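Local coordinates for putative rhamnosidase (Streptomyces avermitilis, PDB 3W5N), which hydrolyses terminal non-reducing alpha-L-rhamnose residues, releasing L-rhamnose from flavonoid glycosides such as naringin, rutin and hesperidin and from the arabinogalactan-protein gum arabic, at residues Pro345-Tyr350 / Val681-Gly686; Ser626-Thr631 / Arg659-Trp664. One frame throughout, in Å; residues are numbered along the deposited sequence.

How the contacts relate
Contacts 1 and 2 adjoin, their centres 10 Å apart, and both segments of contact 2 lie in the sequence between those of contact 1. The backbone of Trp347 joins them: its O lies 2.8 Å from Lys663 NZ and its N 2.8 Å from Ser626 OG, both probable hydrogen bonds, while Pro683 CD packs 3.7 Å from Val627 CG1. Contact 2 runs directly into the active site, since residues 626-631 include Asp630, which binds one rhamnose. Contact 1 borders that site, the Trp347 side chain being about 8 Å from that of Asp630, and holds a second rhamnose beside Gly686.

Contact 1. Residues Pro345-Tyr350 / Val681-Gly686; sequences PGWTDY and VAPAVG. With RAM (alpha-L-rhamnopyranose), chain G.
The indole NE1 of Trp347 is hydrogen-bonded to the hydroxyl of Tyr393, while Pro683 CB approaches this same nitrogen to 3.7 Å from over the ring face. Pro683 CG stands almost squarely on the five-membered ring, 3.7 Å from its centroid and 8° off the normal, a CH-pi contact. The peptide bond before Pro683 is cis. With CG anti to the backbone N (chi1 -172°), the Trp347 indole reaches across to residues 681-686, and its six-membered ring meets Val685 edge-on, CZ2 lying 3.9 Å from CG1, which is in the ring plane. Trp380 also stacks on the indole. Further along the loop, Tyr350 folds back so that its OH donates to Gly346 O at 2.7 Å, and Thr348 O lies over the centre of its ring. At the other end of the contact Val685 faces a bound rhamnose, CG1 being 3.8 Å from the sugar C6. The next residue supplies the polar grip: Gly686 N donates to the sugar O4 at 3.2 Å with an N-H...O angle of 158°, and only weakly to O3. Gln392 OE1 is also hydrogen-bonded to this sugar. Between residues 345-350 and 681-686 themselves the joint is apolar, an aromatic face on a proline and an edge on a valine, so these two loops mate by shape, whereas the polar ties of residues 345-350, in the alpha-L-rhamnosidase N-terminal domain, to the catalytic domain run through the Trp347 backbone to Ser626 and Lys663.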
loop_
_atom_site.group_PDB
_atom_site.type_symbol
_atom_site.label_atom_id
_atom_site.label_comp_id
_atom_site.label_asym_id
_atom_site.label_seq_id
_atom_site.Cartn_x
_atom_site.Cartn_y
_atom_site.Cartn_z
ATOM N N PRO A 345 9.964 -6.207 -5.015
ATOM C CA PRO A 345 10.459 -5.936 -3.676
ATOM C C PRO A 345 9.683 -4.839 -2.945
ATOM O O PRO A 345 10.094 -4.415 -1.858
ATOM C CB PRO A 345 11.885 -5.461 -3.968
ATOM C CG PRO A 345 11.697 -4.626 -5.185
ATOM C CD PRO A 345 10.702 -5.424 -6.020
ATOM N N GLY A 346 8.610 -4.337 -3.541
ATOM C CA GLY A 346 7.854 -3.243 -2.905
ATOM C C GLY A 346 8.332 -1.880 -3.412
ATOM O O GLY A 346 9.263 -1.794 -4.231
ATOM N N TRP A 347 7.670 -0.833 -2.933
ATOM C CA TRP A 347 7.879 0.527 -3.414
ATOM C C TRP A 347 8.741 1.296 -2.431
ATOM O O TRP A 347 8.338 1.494 -1.295
ATOM C CB TRP A 347 6.527 1.229 -3.551
ATOM C CG TRP A 347 6.548 2.588 -4.225
ATOM C CD1 TRP A 347 7.601 3.192 -4.846
ATOM C CD2 TRP A 347 5.418 3.468 -4.392
ATOM N NE1 TRP A 347 7.206 4.421 -5.360
ATOM C CE2 TRP A 347 5.869 4.600 -5.101
ATOM C CE3 TRP A 347 4.071 3.413 -3.980
ATOM C CZ2 TRP A 347 5.019 5.680 -5.410
ATOM C CZ3 TRP A 347 3.220 4.469 -4.323
ATOM C CH2 TRP A 347 3.693 5.574 -5.034
ATOM N N THR A 348 9.923 1.713 -2.882
ATOM C CA THR A 348 10.736 2.716 -2.178
ATOM C C THR A 348 11.155 3.771 -3.202
ATOM O O THR A 348 10.967 3.569 -4.415
ATOM C CB THR A 348 11.993 2.092 -1.535
ATOM O OG1 THR A 348 12.664 1.268 -2.495
ATOM C CG2 THR A 348 11.604 1.235 -0.298
ATOM N N ASP A 349 11.742 4.878 -2.749
ATOM C CA ASP A 349 12.411 5.751 -3.734
ATOM C C ASP A 349 13.654 5.030 -4.264
ATOM O O ASP A 349 14.728 5.050 -3.626
ATOM C CB ASP A 349 12.796 7.116 -3.141
ATOM C CG ASP A 349 13.590 7.975 -4.135
ATOM O OD1 ASP A 349 13.840 7.537 -5.291
ATOM O OD2 ASP A 349 13.960 9.099 -3.752
ATOM N N TYR A 350 13.510 4.412 -5.434
ATOM C CA TYR A 350 14.551 3.536 -5.982
ATOM C C TYR A 350 15.877 4.216 -6.263
ATOM O O TYR A 350 16.891 3.532 -6.433
ATOM C CB TYR A 350 14.059 2.867 -7.251
ATOM C CG TYR A 350 12.812 2.039 -7.016
ATOM C CD1 TYR A 350 12.866 0.848 -6.286
ATOM C CD2 TYR A 350 11.570 2.472 -7.495
ATOM C CE1 TYR A 350 11.711 0.086 -6.060
ATOM C CE2 TYR A 350 10.423 1.720 -7.287
ATOM C CZ TYR A 350 10.494 0.532 -6.579
ATOM O OH TYR A 350 9.324 -0.192 -6.399
ATOM N N VAL A 681 2.981 13.395 -0.049
ATOM C CA VAL A 681 3.033 11.924 -0.201
ATOM C C VAL A 681 4.465 11.390 -0.109
ATOM O O VAL A 681 5.434 12.083 -0.455
ATOM C CB VAL A 681 2.373 11.438 -1.528
ATOM C CG1 VAL A 681 0.902 11.880 -1.592
ATOM C CG2 VAL A 681 3.159 11.910 -2.752
ATOM N N ALA A 682 4.603 10.137 0.344
ATOM C CA ALA A 682 5.898 9.470 0.353
ATOM C C ALA A 682 5.709 7.974 0.091
ATOM O O ALA A 682 4.884 7.353 0.735
ATOM C CB ALA A 682 6.602 9.682 1.687
ATOM N N PRO A 683 6.476 7.395 -0.851
ATOM C CA PRO A 683 7.450 8.030 -1.749
ATOM C C PRO A 683 6.863 9.202 -2.537
ATOM O O PRO A 683 5.688 9.196 -2.877
ATOM C CB PRO A 683 7.833 6.898 -2.705
ATOM C CG PRO A 683 7.667 5.651 -1.887
ATOM C CD PRO A 683 6.443 5.926 -1.053
ATOM N N ALA A 684 7.696 10.204 -2.785
ATOM C CA ALA A 684 7.251 11.426 -3.441
ATOM C C ALA A 684 7.245 11.231 -4.959
ATOM O O ALA A 684 8.274 10.982 -5.581
ATOM C CB ALA A 684 8.131 12.599 -3.028
ATOM N N VAL A 685 6.054 11.288 -5.531
ATOM C CA VAL A 685 5.871 11.210 -6.983
ATOM C C VAL A 685 4.833 12.250 -7.394
ATOM O O VAL A 685 4.000 12.649 -6.578
ATOM C CB VAL A 685 5.412 9.804 -7.437
ATOM C CG1 VAL A 685 6.507 8.772 -7.197
ATOM C CG2 VAL A 685 4.127 9.388 -6.727
ATOM N N GLY A 686 4.901 12.687 -8.646
ATOM C CA GLY A 686 3.863 13.523 -9.236
ATOM C C GLY A 686 3.850 14.992 -8.837
ATOM O O GLY A 686 2.867 15.692 -9.106
HETATM C C1 RAM G . 11.238 12.645 -10.541
HETATM C C2 RAM G . 10.164 13.662 -10.147
HETATM C C3 RAM G . 8.764 13.080 -10.367
HETATM C C4 RAM G . 8.603 11.730 -9.661
HETATM C C5 RAM G . 9.776 10.786 -9.978
HETATM C C6 RAM G . 9.770 9.554 -9.080
HETATM O O1 RAM G . 11.188 12.372 -11.952
HETATM O O2 RAM G . 10.351 13.995 -8.762
HETATM O O3 RAM G . 7.758 13.994 -9.910
HETATM O O4 RAM G . 7.335 11.157 -10.026
HETATM O O5 RAM G . 11.041 11.440 -9.790
#

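Contact 2. Residues Ser626-Thr631 / Arg659-Trp664; sequences SVPTDT and RFLTKW. With RAM (alpha-L-rhamnopyranose), chain C.
Pro628 packs on Trp664, its CG over the five-membered ring in a CH-pi contact, 3.7 Å from the centroid and 13° off the normal. CD lies closer to the rim, 3.3 Å from Trp664 CD1, so the fit is tight. Leu661 CD2 reaches Pro628 CG at 4.0 Å, and Phe660 puts CE2 near the proline as well. The Phe660 ring also turns an edge to the backbone, CE1 being 3.6 Å from Ser626 N, which lies in the ring plane. A water sits over the centre of one Phe660 face, donating to Ser626 O at 2.8 Å and to Phe660 O at 2.9 Å. Ser626 O thus accepts twice, because Lys663 NZ donates to it at 3.0 Å from above the carbonyl plane, 47° out of it. A bend in the lysine chain at chi2 (-93°) helps carry NZ to this oxygen, and a salt bridge to Asp667 OD2 probably steadies its charge. The indole NE1 of Trp664 bonds to Ala682 O; an alanine in place of Trp664 would probably rob Pro628 of its aromatic floor and Ala682 O of its donor. Downstream in the same loop, Asp630 OD2 meets O2 of the bound rhamnose at 2.4 Å, a value too short to take literally, while Leu638 N holds OD1. Asp643, Trp695, His916 and Glu636 also hydrogen-bond the sugar. Through Pro628 and Ser626 the loop, which joins helices 607-622 and 641-654 of the (alpha/alpha)6 barrel of this family, rests on helix 658-671, whose Leu661 and Trp664 also pack on helices 641-654 and 698-710.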
loop_
_atom_site.group_PDB
_atom_site.type_symbol
_atom_site.label_atom_id
_atom_site.label_comp_id
_atom_site.label_asym_id
_atom_site.label_seq_id
_atom_site.Cartn_x
_atom_site.Cartn_y
_atom_site.Cartn_z
ATOM N N SER A 626 2.833 -2.554 0.881
ATOM C CA SER A 626 4.146 -1.881 0.696
ATOM C C SER A 626 4.236 -0.468 1.294
ATOM O O SER A 626 5.207 -0.144 1.997
ATOM C CB SER A 626 4.619 -1.881 -0.788
ATOM O OG SER A 626 5.929 -1.317 -0.854
ATOM N N VAL A 627 3.244 0.379 1.011
ATOM C CA VAL A 627 3.168 1.723 1.592
ATOM C C VAL A 627 1.738 1.923 2.102
ATOM O O VAL A 627 0.817 1.318 1.554
ATOM C CB VAL A 627 3.521 2.855 0.582
ATOM C CG1 VAL A 627 4.921 2.676 -0.002
ATOM C CG2 VAL A 627 2.485 2.983 -0.534
ATOM N N PRO A 628 1.546 2.747 3.146
ATOM C CA PRO A 628 0.177 3.031 3.595
ATOM C C PRO A 628 -0.536 3.977 2.618
ATOM O O PRO A 628 -0.186 5.156 2.524
ATOM C CB PRO A 628 0.376 3.670 4.974
ATOM C CG PRO A 628 1.725 4.306 4.895
ATOM C CD PRO A 628 2.554 3.427 3.985
ATOM N N THR A 629 -1.510 3.435 1.885
ATOM C CA THR A 629 -2.131 4.171 0.798
ATOM C C THR A 629 -3.417 4.854 1.215
ATOM O O THR A 629 -4.058 4.454 2.202
ATOM C CB THR A 629 -2.410 3.275 -0.434
ATOM O OG1 THR A 629 -3.126 2.097 -0.032
ATOM C CG2 THR A 629 -1.112 2.860 -1.102
ATOM N N ASP A 630 -3.785 5.873 0.435
ATOM C CA ASP A 630 -5.082 6.522 0.573
ATOM C C ASP A 630 -6.212 5.623 0.068
ATOM O O ASP A 630 -7.223 5.464 0.737
ATOM C CB ASP A 630 -5.096 7.858 -0.166
ATOM C CG ASP A 630 -4.829 7.727 -1.681
ATOM O OD1 ASP A 630 -4.001 6.931 -2.150
ATOM O OD2 ASP A 630 -5.470 8.468 -2.418
ATOM N N THR A 631 -6.024 5.028 -1.105
ATOM C CA THR A 631 -7.019 4.138 -1.707
ATOM C C THR A 631 -6.291 3.069 -2.508
ATOM O O THR A 631 -5.232 3.338 -3.050
ATOM C CB THR A 631 -7.997 4.905 -2.628
ATOM O OG1 THR A 631 -8.661 3.974 -3.483
ATOM C CG2 THR A 631 -7.257 5.882 -3.510
ATOM N N ARG A 659 6.713 -2.595 12.021
ATOM C CA ARG A 659 7.645 -2.759 10.891
ATOM C C ARG A 659 7.138 -1.970 9.672
ATOM O O ARG A 659 7.917 -1.324 8.972
ATOM C CB ARG A 659 7.834 -4.237 10.531
ATOM C CG ARG A 659 8.547 -5.077 11.593
ATOM C CD ARG A 659 8.508 -6.554 11.191
ATOM N NE ARG A 659 7.118 -7.031 11.144
ATOM C CZ ARG A 659 6.641 -7.889 10.239
ATOM N NH1 ARG A 659 7.431 -8.403 9.293
ATOM N NH2 ARG A 659 5.351 -8.242 10.280
ATOM N N PHE A 660 5.817 -2.015 9.443
ATOM C CA PHE A 660 5.233 -1.385 8.275
ATOM C C PHE A 660 5.448 0.130 8.281
ATOM O O PHE A 660 5.907 0.699 7.279
ATOM C CB PHE A 660 3.729 -1.705 8.151
ATOM C CG PHE A 660 3.173 -1.414 6.780
ATOM C CD1 PHE A 660 3.575 -2.169 5.675
ATOM C CD2 PHE A 660 2.286 -0.367 6.578
ATOM C CE1 PHE A 660 3.067 -1.914 4.402
ATOM C CE2 PHE A 660 1.780 -0.099 5.304
ATOM C CZ PHE A 660 2.182 -0.866 4.216
ATOM N N LEU A 661 5.115 0.764 9.404
ATOM C CA LEU A 661 5.226 2.227 9.500
ATOM C C LEU A 661 6.668 2.684 9.772
ATOM O O LEU A 661 7.038 3.787 9.390
ATOM C CB LEU A 661 4.214 2.778 10.504
ATOM C CG LEU A 661 2.766 2.488 10.060
ATOM C CD1 LEU A 661 1.817 3.048 11.104
ATOM C CD2 LEU A 661 2.487 3.080 8.678
ATOM N N THR A 662 7.488 1.832 10.390
ATOM C CA THR A 662 8.944 2.103 10.442
ATOM C C THR A 662 9.530 2.239 9.036
ATOM O O THR A 662 10.248 3.218 8.729
ATOM C CB THR A 662 9.703 1.032 11.255
ATOM O OG1 THR A 662 9.265 1.080 12.617
ATOM C CG2 THR A 662 11.222 1.285 11.233
ATOM N N LYS A 663 9.205 1.273 8.181
ATOM C CA LYS A 663 9.603 1.297 6.784
ATOM C C LYS A 663 9.083 2.577 6.130
ATOM O O LYS A 663 9.843 3.279 5.443
ATOM C CB LYS A 663 9.068 0.042 6.057
ATOM C CG LYS A 663 9.470 -0.080 4.602
ATOM C CD LYS A 663 8.412 0.518 3.699
ATOM C CE LYS A 663 8.748 0.263 2.249
ATOM N NZ LYS A 663 7.849 1.100 1.387
ATOM N N TRP A 664 7.794 2.874 6.300
ATOM C CA TRP A 664 7.239 4.061 5.655
ATOM C C TRP A 664 7.922 5.360 6.112
ATOM O O TRP A 664 8.118 6.282 5.309
ATOM C CB TRP A 664 5.723 4.171 5.829
ATOM C CG TRP A 664 5.198 5.394 5.125
ATOM C CD1 TRP A 664 5.086 5.583 3.769
ATOM C CD2 TRP A 664 4.751 6.598 5.740
ATOM N NE1 TRP A 664 4.578 6.839 3.508
ATOM C CE2 TRP A 664 4.363 7.482 4.702
ATOM C CE3 TRP A 664 4.651 7.027 7.066
ATOM C CZ2 TRP A 664 3.886 8.765 4.952
ATOM C CZ3 TRP A 664 4.139 8.311 7.319
ATOM C CH2 TRP A 664 3.775 9.159 6.258
HETATM C C1 RAM C . -7.031 12.743 -1.852
HETATM C C2 RAM C . -6.224 11.553 -1.304
HETATM C C3 RAM C . -6.077 11.611 0.235
HETATM C C4 RAM C . -6.101 13.020 0.853
HETATM C C5 RAM C . -5.703 14.010 -0.205
HETATM C C6 RAM C . -5.669 15.402 0.436
HETATM O O1 RAM C . -6.790 12.936 -3.250
HETATM O O2 RAM C . -6.833 10.326 -1.787
HETATM O O3 RAM C . -7.166 10.960 0.873
HETATM O O4 RAM C . -5.203 13.162 1.977
HETATM O O5 RAM C . -6.692 13.975 -1.231
HETATM O O HOH W 1 5.209 1.130 4.487
#